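Local coordinates for protein porin (Pseudomonas aeruginosa, PDB 3T24) that forms an outer-membrane beta-barrel channel of the OprD family that probably lets small carboxylate-containing solutes pass into the bacterium, at residues Met171-Gly176 and Gly284-Asn289; Arg179-Arg184 and Ser252-Lys257; Ser185-Asp190 and Asp215-Gln220. All blocks are in the same frame, centred on the assembly; numbering follows the deposited sequence.

Interaction 1. Residues Met171-Gly176 and Gly284-Asn289; sequences MTITGG and GFAYIN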
ATOM      1  N   MET A 171       5.321 -16.402  -3.296  1.00 29.85           N
ATOM      2  CA  MET A 171       5.340 -15.353  -2.287  1.00 34.58           C
ATOM      3  C   MET A 171       6.159 -15.711  -1.040  1.00 34.77           C
ATOM      4  O   MET A 171       6.437 -16.883  -0.760  1.00 33.71           O
ATOM      5  CB  MET A 171       3.907 -15.015  -1.880  1.00 26.15           C
ATOM      6  CG  MET A 171       3.101 -14.391  -3.009  1.00 27.53           C
ATOM      7  SD  MET A 171       1.323 -14.398  -2.691  1.00 26.80           S
ATOM      8  CE  MET A 171       0.935 -16.028  -3.318  1.00 28.62           C
ATOM      9  N   THR A 172       6.552 -14.690  -0.294  1.00 26.39           N
ATOM     10  CA  THR A 172       7.174 -14.928   0.992  1.00 25.28           C
ATOM     11  C   THR A 172       6.649 -13.893   1.963  1.00 29.76           C
ATOM     12  O   THR A 172       5.757 -13.108   1.636  1.00 25.39           O
ATOM     13  CB  THR A 172       8.734 -14.858   0.968  1.00 24.36           C
ATOM     14  OG1 THR A 172       9.172 -13.599   0.451  1.00 36.78           O
ATOM     15  CG2 THR A 172       9.349 -15.972   0.128  1.00 26.62           C
ATOM     16  N   ILE A 173       7.224 -13.891   3.157  1.00 28.92           N
ATOM     17  CA  ILE A 173       6.802 -12.967   4.185  1.00 27.75           C
ATOM     18  C   ILE A 173       7.839 -11.856   4.304  1.00 19.11           C
ATOM     19  O   ILE A 173       9.025 -12.057   4.052  1.00 23.85           O
ATOM     20  CB  ILE A 173       6.645 -13.691   5.533  1.00 27.45           C
ATOM     21  CG1 ILE A 173       5.731 -12.888   6.457  1.00 26.58           C
ATOM     22  CG2 ILE A 173       8.052 -13.951   6.187  1.00 23.58           C
ATOM     23  CD1 ILE A 173       5.488 -13.552   7.805  1.00 30.88           C
ATOM     24  N   THR A 174       7.399 -10.669   4.664  1.00 19.00           N
ATOM     25  CA  THR A 174       8.360  -9.616   4.957  1.00 22.44           C
ATOM     26  C   THR A 174       9.172  -9.994   6.193  1.00 26.12           C
ATOM     27  O   THR A 174       8.609 -10.296   7.244  1.00 25.88           O
ATOM     28  CB  THR A 174       7.649  -8.301   5.207  1.00 24.77           C
ATOM     29  OG1 THR A 174       6.736  -8.054   4.125  1.00 27.25           O
ATOM     30  CG2 THR A 174       8.683  -7.140   5.322  1.00 19.03           C
ATOM     31  N   GLY A 175      10.494  -9.989   6.074  1.00 25.22           N
ATOM     32  CA  GLY A 175      11.335 -10.360   7.200  1.00 25.64           C
ATOM     33  C   GLY A 175      12.360  -9.290   7.531  1.00 29.22           C
ATOM     34  O   GLY A 175      12.306  -8.184   7.001  1.00 34.35           O
ATOM     35  N   GLY A 176      13.303  -9.612   8.407  1.00 25.74           N
ATOM     36  CA  GLY A 176      14.426  -8.716   8.641  1.00 30.04           C
ATOM     37  C   GLY A 176      14.188  -7.697   9.742  1.00 28.17           C
ATOM     38  O   GLY A 176      13.249  -7.847  10.519  1.00 27.56           O
ATOM     39  N   GLY A 284       6.989  -9.007  15.096  1.00 24.52           N
ATOM     40  CA  GLY A 284       6.255  -7.882  14.536  1.00 23.18           C
ATOM     41  C   GLY A 284       5.113  -8.282  13.571  1.00 24.91           C
ATOM     42  O   GLY A 284       4.762  -9.465  13.424  1.00 22.21           O
ATOM     43  N   PHE A 285       4.516  -7.285  12.925  1.00 25.20           N
ATOM     44  CA  PHE A 285       3.400  -7.495  11.983  1.00 27.50           C
ATOM     45  C   PHE A 285       3.714  -8.412  10.789  1.00 26.85           C
ATOM     46  O   PHE A 285       4.811  -8.366  10.226  1.00 26.14           O
ATOM     47  CB  PHE A 285       2.934  -6.144  11.471  1.00 24.56           C
ATOM     48  CG  PHE A 285       1.649  -6.192  10.698  1.00 31.15           C
ATOM     49  CD1 PHE A 285       0.477  -6.607  11.306  1.00 30.65           C
ATOM     50  CD2 PHE A 285       1.611  -5.799   9.362  1.00 24.83           C
ATOM     51  CE1 PHE A 285      -0.721  -6.650  10.590  1.00 27.85           C
ATOM     52  CE2 PHE A 285       0.431  -5.822   8.655  1.00 25.99           C
ATOM     53  CZ  PHE A 285      -0.743  -6.241   9.261  1.00 27.51           C
ATOM     54  N   ALA A 286       2.750  -9.249  10.417  1.00 21.97           N
ATOM     55  CA  ALA A 286       2.917 -10.178   9.285  1.00 22.73           C
ATOM     56  C   ALA A 286       2.276  -9.667   7.990  1.00 24.51           C
ATOM     57  O   ALA A 286       1.074  -9.348   7.966  1.00 23.08           O
ATOM     58  CB  ALA A 286       2.348 -11.549   9.630  1.00 24.02           C
ATOM     59  N   TYR A 287       3.071  -9.586   6.920  1.00 20.13           N
ATOM     60  CA  TYR A 287       2.529  -9.207   5.594  1.00 24.42           C
ATOM     61  C   TYR A 287       3.375  -9.698   4.425  1.00 23.79           C
ATOM     62  O   TYR A 287       4.577  -9.910   4.573  1.00 25.20           O
ATOM     63  CB  TYR A 287       2.252  -7.697   5.482  1.00 25.55           C
ATOM     64  CG  TYR A 287       3.460  -6.772   5.643  1.00 25.27           C
ATOM     65  CD1 TYR A 287       3.941  -6.028   4.569  1.00 24.99           C
ATOM     66  CD2 TYR A 287       4.078  -6.608   6.874  1.00 22.69           C
ATOM     67  CE1 TYR A 287       5.016  -5.158   4.717  1.00 24.56           C
ATOM     68  CE2 TYR A 287       5.151  -5.743   7.035  1.00 21.68           C
ATOM     69  CZ  TYR A 287       5.621  -5.020   5.953  1.00 29.07           C
ATOM     70  OH  TYR A 287       6.699  -4.156   6.102  1.00 26.41           O
ATOM     71  N   ILE A 288       2.729  -9.907   3.276  1.00 21.55           N
ATOM     72  CA  ILE A 288       3.420 -10.451   2.103  1.00 25.25           C
ATOM     73  C   ILE A 288       4.640  -9.612   1.767  1.00 22.85           C
ATOM     74  O   ILE A 288       4.581  -8.383   1.751  1.00 22.38           O
ATOM     75  CB  ILE A 288       2.478 -10.602   0.852  1.00 25.68           C
ATOM     76  CG1 ILE A 288       1.394 -11.652   1.136  1.00 27.73           C
ATOM     77  CG2 ILE A 288       3.253 -11.011  -0.396  1.00 18.17           C
ATOM     78  CD1 ILE A 288       0.102 -11.397   0.399  1.00 27.47           C
ATOM     79  N   ASN A 289       5.752 -10.293   1.523  1.00 20.66           N
ATOM     80  CA  ASN A 289       6.979  -9.613   1.177  1.00 22.31           C
ATOM     81  C   ASN A 289       6.810  -8.862  -0.155  1.00 24.80           C
ATOM     82  O   ASN A 289       6.431  -9.456  -1.151  1.00 29.30           O
ATOM     83  CB  ASN A 289       8.114 -10.618   1.070  1.00 19.75           C
ATOM     84  CG  ASN A 289       9.442  -9.950   0.831  1.00 24.25           C
ATOM     85  OD1 ASN A 289       9.712  -8.895   1.374  1.00 35.33           O
ATOM     86  ND2 ASN A 289      10.256 -10.533  -0.009  1.00 23.54           N
TER
HETATM   87  O   HOH W   1       5.974 -12.210  -1.761  1.00 18.12           O
HETATM   88  O   HOH W   2       5.978  -9.729   7.736  1.00 22.93           O
HETATM   89  O   HOH W   3      11.601  -9.198   3.626  1.00 27.56           O
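T174 keeps its hydroxyl beside its own backbone N (chi1 -51°), and Y287 folds its ring in between its backbone N and carbonyl carbon (chi1 61°); together these turns carry the threonine onto one face of the ring. T174 CB stands 4.0 Å from the centroid of the Y287 ring, almost on the ring normal, a CH-pi contact. T174 OG1 lies over the same face, closer to the ring and shifted toward CE1, 3.4 Å from Y287 CE1, and the methyl CG2 leans toward the phenol end. That hydroxyl also donates to the backbone: T174 OG1 is 2.9 Å from Y287 O, coming from above the carbonyl plane. T174 N donates to the same oxygen, at 2.9 Å from Y287 O. One residue thus supplies two protons to one carbonyl, which helps set the threonine's rotation over the ring. The phenol OH is held outside the contact by D303, with a weak bond from R179.

Both segments belong to loops between barrel strands: 171-176 follows strand 150-161, while 284-289 comes after strand 270-280. They meet in a single beta bridge, I173 with I288. Such a buried loop-to-loop contact is consistent with the inward-folded loops that narrow the OprD-family channel.

The bridge is made by the T174 N bond and by N289 N, which donates to T172 O at 2.8 Å. The side chains of T172 and N289 run alongside each other, and N289 ND2 adds a weak bond to T172 OG1. Water fills in around the backbones: one molecule joins T172 N to N289 O, another G175 N to N289 OD1, and a third takes the proton of Y287 N close to T174 O. Apolar contact is lighter, with I173 CD1 4.1 Å from A286 CB and M171 CG 4.3 Å from I288 CG2.

Interaction 2. Residues Arg179-Arg184 and Ser252-Lys257; sequences RQIVVR and SNVDNK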
ATOM      1  N   ARG A 179      11.904  -7.444  13.338  1.00 29.55           N
ATOM      2  CA  ARG A 179      10.575  -8.064  13.269  1.00 29.23           C
ATOM      3  C   ARG A 179      10.639  -9.404  13.957  1.00 28.96           C
ATOM      4  O   ARG A 179       9.655  -9.894  14.520  1.00 28.78           O
ATOM      5  CB  ARG A 179      10.114  -8.260  11.806  1.00 22.99           C
ATOM      6  CG  ARG A 179       9.848  -6.969  11.049  1.00 25.78           C
ATOM      7  CD  ARG A 179       9.409  -7.205   9.593  1.00 32.38           C
ATOM      8  NE  ARG A 179       9.096  -5.934   8.918  1.00 32.92           N
ATOM      9  CZ  ARG A 179       9.983  -5.283   8.182  1.00 34.95           C
ATOM     10  NH1 ARG A 179      11.192  -5.792   8.030  1.00 47.52           N
ATOM     11  NH2 ARG A 179       9.675  -4.149   7.593  1.00 29.87           N
ATOM     12  N   GLN A 180      11.812 -10.012  13.874  1.00 28.85           N
ATOM     13  CA  GLN A 180      12.042 -11.220  14.610  1.00 27.19           C
ATOM     14  C   GLN A 180      11.145 -12.370  14.068  1.00 32.01           C
ATOM     15  O   GLN A 180      10.806 -13.353  14.750  1.00 25.52           O
ATOM     16  CB  GLN A 180      11.804 -10.833  16.043  1.00 28.61           C
ATOM     17  CG  GLN A 180      10.981 -11.716  16.802  1.00 33.30           C
ATOM     18  CD  GLN A 180      11.790 -12.803  17.353  1.00 26.34           C
ATOM     19  OE1 GLN A 180      12.931 -13.016  16.941  1.00 26.12           O
ATOM     20  NE2 GLN A 180      11.212 -13.525  18.275  1.00 24.98           N
ATOM     21  N   ILE A 181      10.777 -12.231  12.797  1.00 28.84           N
ATOM     22  CA  ILE A 181      10.073 -13.285  12.086  1.00 27.58           C
ATOM     23  C   ILE A 181      11.046 -14.338  11.565  1.00 24.59           C
ATOM     24  O   ILE A 181      12.009 -14.047  10.866  1.00 31.63           O
ATOM     25  CB  ILE A 181       9.257 -12.731  10.934  1.00 30.53           C
ATOM     26  CG1 ILE A 181       8.072 -11.940  11.494  1.00 25.20           C
ATOM     27  CG2 ILE A 181       8.814 -13.857  10.034  1.00 25.20           C
ATOM     28  CD1 ILE A 181       7.445 -11.035  10.508  1.00 26.13           C
ATOM     29  N   VAL A 182      10.798 -15.573  11.942  1.00 26.45           N
ATOM     30  CA  VAL A 182      11.721 -16.638  11.629  1.00 35.61           C
ATOM     31  C   VAL A 182      10.972 -17.742  10.911  1.00 33.56           C
ATOM     32  O   VAL A 182       9.915 -18.192  11.340  1.00 36.37           O
ATOM     33  CB  VAL A 182      12.428 -17.204  12.923  1.00 33.00           C
ATOM     34  CG1 VAL A 182      13.186 -18.461  12.599  1.00 25.95           C
ATOM     35  CG2 VAL A 182      13.378 -16.158  13.506  1.00 28.59           C
ATOM     36  N   VAL A 183      11.569 -18.211   9.836  1.00 28.85           N
ATOM     37  CA  VAL A 183      10.881 -19.075   8.909  1.00 28.43           C
ATOM     38  C   VAL A 183      11.790 -20.244   8.564  1.00 28.96           C
ATOM     39  O   VAL A 183      13.018 -20.089   8.521  1.00 31.23           O
ATOM     40  CB  VAL A 183      10.502 -18.207   7.660  1.00 38.31           C
ATOM     41  CG1 VAL A 183      10.944 -18.826   6.358  1.00 39.62           C
ATOM     42  CG2 VAL A 183       9.023 -17.842   7.677  1.00 35.65           C
ATOM     43  N   ARG A 184      11.197 -21.417   8.354  1.00 27.96           N
ATOM     44  CA  ARG A 184      11.934 -22.572   7.856  1.00 34.86           C
ATOM     45  C   ARG A 184      12.805 -22.186   6.650  1.00 37.50           C
ATOM     46  O   ARG A 184      12.377 -21.435   5.782  1.00 27.22           O
ATOM     47  CB  ARG A 184      10.959 -23.691   7.479  1.00 45.53           C
ATOM     48  CG  ARG A 184      11.626 -25.026   7.193  1.00 66.74           C
ATOM     49  CD  ARG A 184      10.686 -26.197   7.480  1.00 82.36           C
ATOM     50  NE  ARG A 184       9.658 -26.346   6.453  1.00 90.49           N
ATOM     51  CZ  ARG A 184       9.679 -27.274   5.502  1.00 98.85           C
ATOM     52  NH1 ARG A 184      10.677 -28.150   5.449  1.00103.32           N
ATOM     53  NH2 ARG A 184       8.696 -27.334   4.609  1.00 99.75           N
ATOM     54  N   SER A 252       6.615 -21.127  10.420  1.00 32.85           N
ATOM     55  CA  SER A 252       7.216 -19.884  10.919  1.00 34.51           C
ATOM     56  C   SER A 252       7.009 -19.759  12.422  1.00 32.72           C
ATOM     57  O   SER A 252       6.490 -20.662  13.042  1.00 32.52           O
ATOM     58  CB  SER A 252       6.596 -18.665  10.249  1.00 25.06           C
ATOM     59  OG  SER A 252       5.278 -18.468  10.716  1.00 28.82           O
ATOM     60  N   ASN A 253       7.393 -18.618  12.995  1.00 33.02           N
ATOM     61  CA  ASN A 253       7.173 -18.363  14.420  1.00 37.06           C
ATOM     62  C   ASN A 253       6.257 -17.161  14.588  1.00 36.18           C
ATOM     63  O   ASN A 253       6.158 -16.592  15.676  1.00 33.61           O
ATOM     64  CB  ASN A 253       8.493 -18.089  15.155  1.00 29.76           C
ATOM     65  CG  ASN A 253       9.126 -16.760  14.732  1.00 33.70           C
ATOM     66  OD1 ASN A 253       8.848 -16.245  13.629  1.00 29.61           O
ATOM     67  ND2 ASN A 253       9.988 -16.205  15.590  1.00 27.90           N
ATOM     68  N   VAL A 254       5.612 -16.765  13.496  1.00 27.67           N
ATOM     69  CA  VAL A 254       4.744 -15.600  13.522  1.00 28.70           C
ATOM     70  C   VAL A 254       3.780 -15.633  14.709  1.00 23.22           C
ATOM     71  O   VAL A 254       3.090 -16.622  14.945  1.00 27.67           O
ATOM     72  CB  VAL A 254       3.953 -15.435  12.189  1.00 32.82           C
ATOM     73  CG1 VAL A 254       2.771 -14.472  12.377  1.00 21.50           C
ATOM     74  CG2 VAL A 254       4.892 -14.962  11.061  1.00 33.62           C
ATOM     75  N   ASP A 255       3.730 -14.534  15.445  1.00 25.19           N
ATOM     76  CA  ASP A 255       2.856 -14.420  16.609  1.00 26.89           C
ATOM     77  C   ASP A 255       2.729 -12.942  16.974  1.00 26.53           C
ATOM     78  O   ASP A 255       3.609 -12.369  17.633  1.00 28.84           O
ATOM     79  CB  ASP A 255       3.426 -15.213  17.779  1.00 30.82           C
ATOM     80  CG  ASP A 255       2.782 -14.838  19.097  1.00 40.39           C
ATOM     81  OD1 ASP A 255       1.534 -14.758  19.133  1.00 40.76           O
ATOM     82  OD2 ASP A 255       3.524 -14.591  20.083  1.00 45.00           O
ATOM     83  N   ASN A 256       1.651 -12.313  16.519  1.00 25.89           N
ATOM     84  CA  ASN A 256       1.578 -10.866  16.592  1.00 25.48           C
ATOM     85  C   ASN A 256       0.176 -10.343  16.775  1.00 27.46           C
ATOM     86  O   ASN A 256      -0.783 -10.846  16.176  1.00 26.76           O
ATOM     87  CB  ASN A 256       2.208 -10.252  15.323  1.00 26.21           C
ATOM     88  CG  ASN A 256       2.016  -8.732  15.231  1.00 27.03           C
ATOM     89  OD1 ASN A 256       1.138  -8.234  14.512  1.00 28.19           O
ATOM     90  ND2 ASN A 256       2.865  -7.996  15.922  1.00 26.99           N
ATOM     91  N   LYS A 257       0.068  -9.318  17.600  1.00 25.21           N
ATOM     92  CA  LYS A 257      -1.140  -8.519  17.634  1.00 37.13           C
ATOM     93  C   LYS A 257      -0.744  -7.090  17.294  1.00 31.94           C
ATOM     94  O   LYS A 257       0.275  -6.586  17.768  1.00 33.56           O
ATOM     95  CB  LYS A 257      -1.816  -8.603  19.003  1.00 36.28           C
ATOM     96  CG  LYS A 257      -1.854 -10.009  19.561  1.00 48.00           C
ATOM     97  CD  LYS A 257      -2.682 -10.097  20.842  1.00 61.25           C
ATOM     98  CE  LYS A 257      -2.737 -11.523  21.380  1.00 74.34           C
ATOM     99  NZ  LYS A 257      -1.386 -12.041  21.761  1.00 81.88           N
TER
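The carboxamide of N253 is the flat group to look at here, laid against the backbone of Q180-V182. Q180 O lies practically in its amide plane and takes a proton from N253 ND2 at 3.1 Å, with the donor almost in line with the carbonyl of Q180. V182 N serves the other end from off the plane: it donates to N253 OD1 at 2.7 Å, standing 44° out of the plane of that side-chain carbonyl. V182 crosses the asparagine at a slant, its CB 3.8 Å from N253 ND2. The second amide in the contact is that of Q180; the two side chains cross at about a right angle, with the amide planes 70° apart, and Q180 NE2 bonds to D282 O.

N253 reaches this place because its CG sits between the backbone N and the carbonyl carbon (chi1 68°), which sets the amide beside the neighbouring chain. Both ends of the amide are then used, and a flip would set like against like and cost both bonds. Its own backbone adds little, since N253 N gives only a weak bond to V182 O at 3.0 Å.

Next to it V183 and S252 form a single beta bridge, with V183 CG2 3.6 Å from S252 CB. I181 CG2 meets V254 CG2 at 4.2 Å, and V254 goes on to touch I173.

S252 OG accepts from V254 N at 3.3 Å and also bonds to F217 O, so one hydroxyl ties its own turn to a neighbouring one. The first of these bonds makes an ST turn, which shapes the approach to strand 255-267. The N253 amide bonds and the V183-S252 bridge hold the long loop after strand 150-161 to this hairpin end of the antiparallel porin barrel.

Interaction 3. Residues Ser185-Asp190 and Asp215-Gln220; sequences SGLTSD and DNFYKQ. With SO4 (sulfate ion), chain E.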
ATOM      1  N   SER A 185      14.034 -22.675   6.597  1.00 30.47           N
ATOM      2  CA  SER A 185      14.896 -22.316   5.476  1.00 36.42           C
ATOM      3  C   SER A 185      14.278 -22.654   4.103  1.00 30.36           C
ATOM      4  O   SER A 185      13.747 -23.744   3.897  1.00 32.56           O
ATOM      5  CB  SER A 185      16.260 -23.009   5.597  1.00 36.31           C
ATOM      6  OG  SER A 185      17.126 -22.621   4.549  1.00 32.64           O
ATOM      7  N   GLY A 186      14.410 -21.728   3.156  1.00 32.14           N
ATOM      8  CA  GLY A 186      13.973 -21.961   1.789  1.00 29.35           C
ATOM      9  C   GLY A 186      12.464 -21.900   1.617  1.00 36.74           C
ATOM     10  O   GLY A 186      11.950 -22.185   0.549  1.00 37.62           O
ATOM     11  N   LEU A 187      11.738 -21.522   2.661  1.00 32.58           N
ATOM     12  CA  LEU A 187      10.291 -21.631   2.589  1.00 32.57           C
ATOM     13  C   LEU A 187       9.662 -20.629   1.633  1.00 29.50           C
ATOM     14  O   LEU A 187       9.962 -19.435   1.656  1.00 34.38           O
ATOM     15  CB  LEU A 187       9.670 -21.437   3.956  1.00 25.25           C
ATOM     16  CG  LEU A 187       8.165 -21.612   3.919  1.00 27.08           C
ATOM     17  CD1 LEU A 187       7.843 -23.103   3.901  1.00 28.35           C
ATOM     18  CD2 LEU A 187       7.516 -20.920   5.087  1.00 23.48           C
ATOM     19  N   THR A 188       8.719 -21.103   0.849  1.00 30.20           N
ATOM     20  CA  THR A 188       8.027 -20.223  -0.081  1.00 35.81           C
ATOM     21  C   THR A 188       6.558 -20.662  -0.139  1.00 35.61           C
ATOM     22  O   THR A 188       6.240 -21.742   0.327  1.00 35.55           O
ATOM     23  CB  THR A 188       8.748 -20.292  -1.450  1.00 43.71           C
ATOM     24  OG1 THR A 188       8.593 -19.060  -2.147  1.00 54.78           O
ATOM     25  CG2 THR A 188       8.253 -21.461  -2.281  1.00 29.06           C
ATOM     26  N   SER A 189       5.663 -19.831  -0.671  1.00 36.43           N
ATOM     27  CA  SER A 189       4.228 -20.176  -0.729  1.00 28.85           C
ATOM     28  C   SER A 189       3.545 -19.844  -2.065  1.00 34.59           C
ATOM     29  O   SER A 189       3.612 -18.706  -2.546  1.00 40.00           O
ATOM     30  CB  SER A 189       3.465 -19.411   0.355  1.00 27.72           C
ATOM     31  OG  SER A 189       2.082 -19.751   0.344  1.00 32.89           O
ATOM     32  N   ASP A 190       2.834 -20.803  -2.635  1.00 37.14           N
ATOM     33  CA  ASP A 190       2.009 -20.506  -3.815  1.00 42.31           C
ATOM     34  C   ASP A 190       0.508 -20.461  -3.506  1.00 35.31           C
ATOM     35  O   ASP A 190      -0.321 -20.692  -4.379  1.00 42.90           O
ATOM     36  CB  ASP A 190       2.296 -21.474  -4.972  1.00 47.20           C
ATOM     37  CG  ASP A 190       1.883 -22.888  -4.655  1.00 53.31           C
ATOM     38  OD1 ASP A 190       1.478 -23.123  -3.490  1.00 49.75           O
ATOM     39  OD2 ASP A 190       1.971 -23.758  -5.564  1.00 56.08           O
ATOM     40  N   ASP A 215      -0.080 -19.576   2.928  1.00 24.64           N
ATOM     41  CA  ASP A 215       0.079 -20.969   3.321  1.00 29.34           C
ATOM     42  C   ASP A 215       1.481 -21.236   3.874  1.00 31.15           C
ATOM     43  O   ASP A 215       2.491 -20.825   3.279  1.00 24.62           O
ATOM     44  CB  ASP A 215      -0.262 -21.907   2.160  1.00 34.53           C
ATOM     45  CG  ASP A 215      -0.650 -23.293   2.621  1.00 47.25           C
ATOM     46  OD1 ASP A 215      -1.266 -23.438   3.700  1.00 56.68           O
ATOM     47  OD2 ASP A 215      -0.333 -24.250   1.896  1.00 55.05           O
ATOM     48  N   ASN A 216       1.509 -21.915   5.027  1.00 31.04           N
ATOM     49  CA  ASN A 216       2.735 -22.264   5.753  1.00 30.28           C
ATOM     50  C   ASN A 216       3.423 -21.115   6.503  1.00 33.17           C
ATOM     51  O   ASN A 216       4.264 -21.352   7.386  1.00 36.17           O
ATOM     52  CB  ASN A 216       3.728 -23.030   4.860  1.00 29.58           C
ATOM     53  CG  ASN A 216       3.145 -24.347   4.359  1.00 38.99           C
ATOM     54  OD1 ASN A 216       2.487 -25.077   5.107  1.00 42.54           O
ATOM     55  ND2 ASN A 216       3.353 -24.638   3.085  1.00 44.13           N
ATOM     56  N   PHE A 217       3.044 -19.881   6.186  1.00 26.37           N
ATOM     57  CA  PHE A 217       3.633 -18.725   6.852  1.00 22.29           C
ATOM     58  C   PHE A 217       2.818 -18.237   8.034  1.00 28.95           C
ATOM     59  O   PHE A 217       3.307 -18.238   9.159  1.00 36.10           O
ATOM     60  CB  PHE A 217       3.864 -17.580   5.856  1.00 21.05           C
ATOM     61  CG  PHE A 217       5.015 -17.817   4.935  1.00 26.56           C
ATOM     62  CD1 PHE A 217       6.264 -17.295   5.223  1.00 22.92           C
ATOM     63  CD2 PHE A 217       4.856 -18.592   3.789  1.00 27.16           C
ATOM     64  CE1 PHE A 217       7.324 -17.508   4.379  1.00 27.43           C
ATOM     65  CE2 PHE A 217       5.918 -18.823   2.942  1.00 26.18           C
ATOM     66  CZ  PHE A 217       7.159 -18.269   3.231  1.00 25.83           C
ATOM     67  N   TYR A 218       1.579 -17.820   7.777  1.00 24.15           N
ATOM     68  CA  TYR A 218       0.750 -17.204   8.808  1.00 22.87           C
ATOM     69  C   TYR A 218      -0.725 -17.154   8.454  1.00 32.65           C
ATOM     70  O   TYR A 218      -1.122 -17.240   7.273  1.00 33.60           O
ATOM     71  CB  TYR A 218       1.238 -15.772   9.098  1.00 21.64           C
ATOM     72  CG  TYR A 218       0.984 -14.761   7.981  1.00 27.52           C
ATOM     73  CD1 TYR A 218      -0.216 -14.058   7.910  1.00 28.31           C
ATOM     74  CD2 TYR A 218       1.942 -14.518   6.998  1.00 22.39           C
ATOM     75  CE1 TYR A 218      -0.450 -13.150   6.920  1.00 20.59           C
ATOM     76  CE2 TYR A 218       1.724 -13.582   5.998  1.00 26.42           C
ATOM     77  CZ  TYR A 218       0.518 -12.913   5.961  1.00 28.02           C
ATOM     78  OH  TYR A 218       0.289 -11.989   4.976  1.00 31.74           O
ATOM     79  N   LYS A 219      -1.529 -17.001   9.499  1.00 32.92           N
ATOM     80  CA  LYS A 219      -2.943 -16.687   9.385  1.00 30.31           C
ATOM     81  C   LYS A 219      -3.129 -15.350  10.060  1.00 31.87           C
ATOM     82  O   LYS A 219      -2.483 -15.052  11.067  1.00 33.83           O
ATOM     83  CB  LYS A 219      -3.797 -17.695  10.146  1.00 39.08           C
ATOM     84  CG  LYS A 219      -3.467 -19.135   9.910  1.00 48.05           C
ATOM     85  CD  LYS A 219      -4.525 -20.025  10.541  1.00 53.77           C
ATOM     86  CE  LYS A 219      -3.922 -21.336  10.987  1.00 60.87           C
ATOM     87  NZ  LYS A 219      -2.971 -21.116  12.118  1.00 60.66           N
ATOM     88  N   GLN A 220      -4.050 -14.552   9.551  1.00 34.70           N
ATOM     89  CA  GLN A 220      -4.256 -13.239  10.119  1.00 24.89           C
ATOM     90  C   GLN A 220      -5.738 -12.898  10.076  1.00 34.65           C
ATOM     91  O   GLN A 220      -6.411 -13.138   9.068  1.00 26.67           O
ATOM     92  CB  GLN A 220      -3.453 -12.218   9.331  1.00 25.71           C
ATOM     93  CG  GLN A 220      -3.534 -10.784   9.842  1.00 29.54           C
ATOM     94  CD  GLN A 220      -2.631  -9.868   9.033  1.00 31.56           C
ATOM     95  OE1 GLN A 220      -3.060  -9.276   8.043  1.00 36.05           O
ATOM     96  NE2 GLN A 220      -1.363  -9.782   9.430  1.00 24.90           N
TER
HETATM   97  S   SO4 E 396      15.537 -24.747   9.087  1.00 64.66           S
HETATM   98  O1  SO4 E 396      15.555 -23.379   9.616  1.00 57.72           O
HETATM   99  O2  SO4 E 396      15.503 -24.724   7.631  1.00 74.98           O
HETATM  100  O3  SO4 E 396      16.765 -25.412   9.523  1.00 56.51           O
HETATM  101  O4  SO4 E 396      14.336 -25.466   9.522  1.00 65.11           O
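L187 and F217 approach from opposite directions, and the leucine ends on the flat of the phenylalanine. L187 CD2 is the methyl that does the touching: it lies 3.4 Å from the centroid of the F217 ring, 17° off the normal, a CH-pi contact shifted a little toward the rim on the CZ side. The packing is tight, with L187 CD2 only 3.3 Å from F217 CZ. The side chain gets there with CG anti to its backbone N (chi1 -177°), extended toward the other segment, while F217 swings its ring to the side of its own backbone N (chi1 -74°). The other methyl, L187 CD1, goes to N216 instead, 4.2 Å from N216 CB.

T188 runs past the ring at its edge, its CA in the ring plane and its CB bond directed away. S189 points back in: its CB is 3.6 Å from F217 CE2, approaching obliquely. Beyond CB, S189 OG lies 3.2 Å from D215 O, where a bond is possible but not settled; S189 OG also accepts from K191 N. Thus two alternate residues, L187 and S189, both pack on F217, the first over a face and the second obliquely, and V183 CG2 touches the ring too.

At the outer end S185 N faces a sulfate ion, probably from the crystallisation liquor, whose exact position is doubtful.

Segment 215-220 rounds the turn between strands 205-214 and 218-230, so the ring fastens a barrel hairpin to the overlying loop. D215 sits beside D249, with K213 only a long, weak ion pair, and its ionisation might be shifted as a result. Across the contact itself charge plays little part: the grip is mainly apolar, a methyl on a ring, with the single unsettled serine bond as its polar complement.

All three contacts involve one long loop, the chain between strands 150-161 and 192-200, held at successive points. Interaction 1 is the buried one and joins loop to loop, through backbone bonds, bridging waters and a threonine over a tyrosine ring. Interactions 2 and 3 lie farther out and tie the loop to the ends of barrel hairpins: 2 is a surface contact run by an asparagine amide, 3 a partly buried one run by leucine on phenylalanine. They touch one another. R179 O meets G284 N at 2.9 Å, Q220 NE2 meets A286 O at 2.9 Å, and the F217 ring touches V183 while F217 O bonds with S252 OG, so the polar and apolar parts interlock.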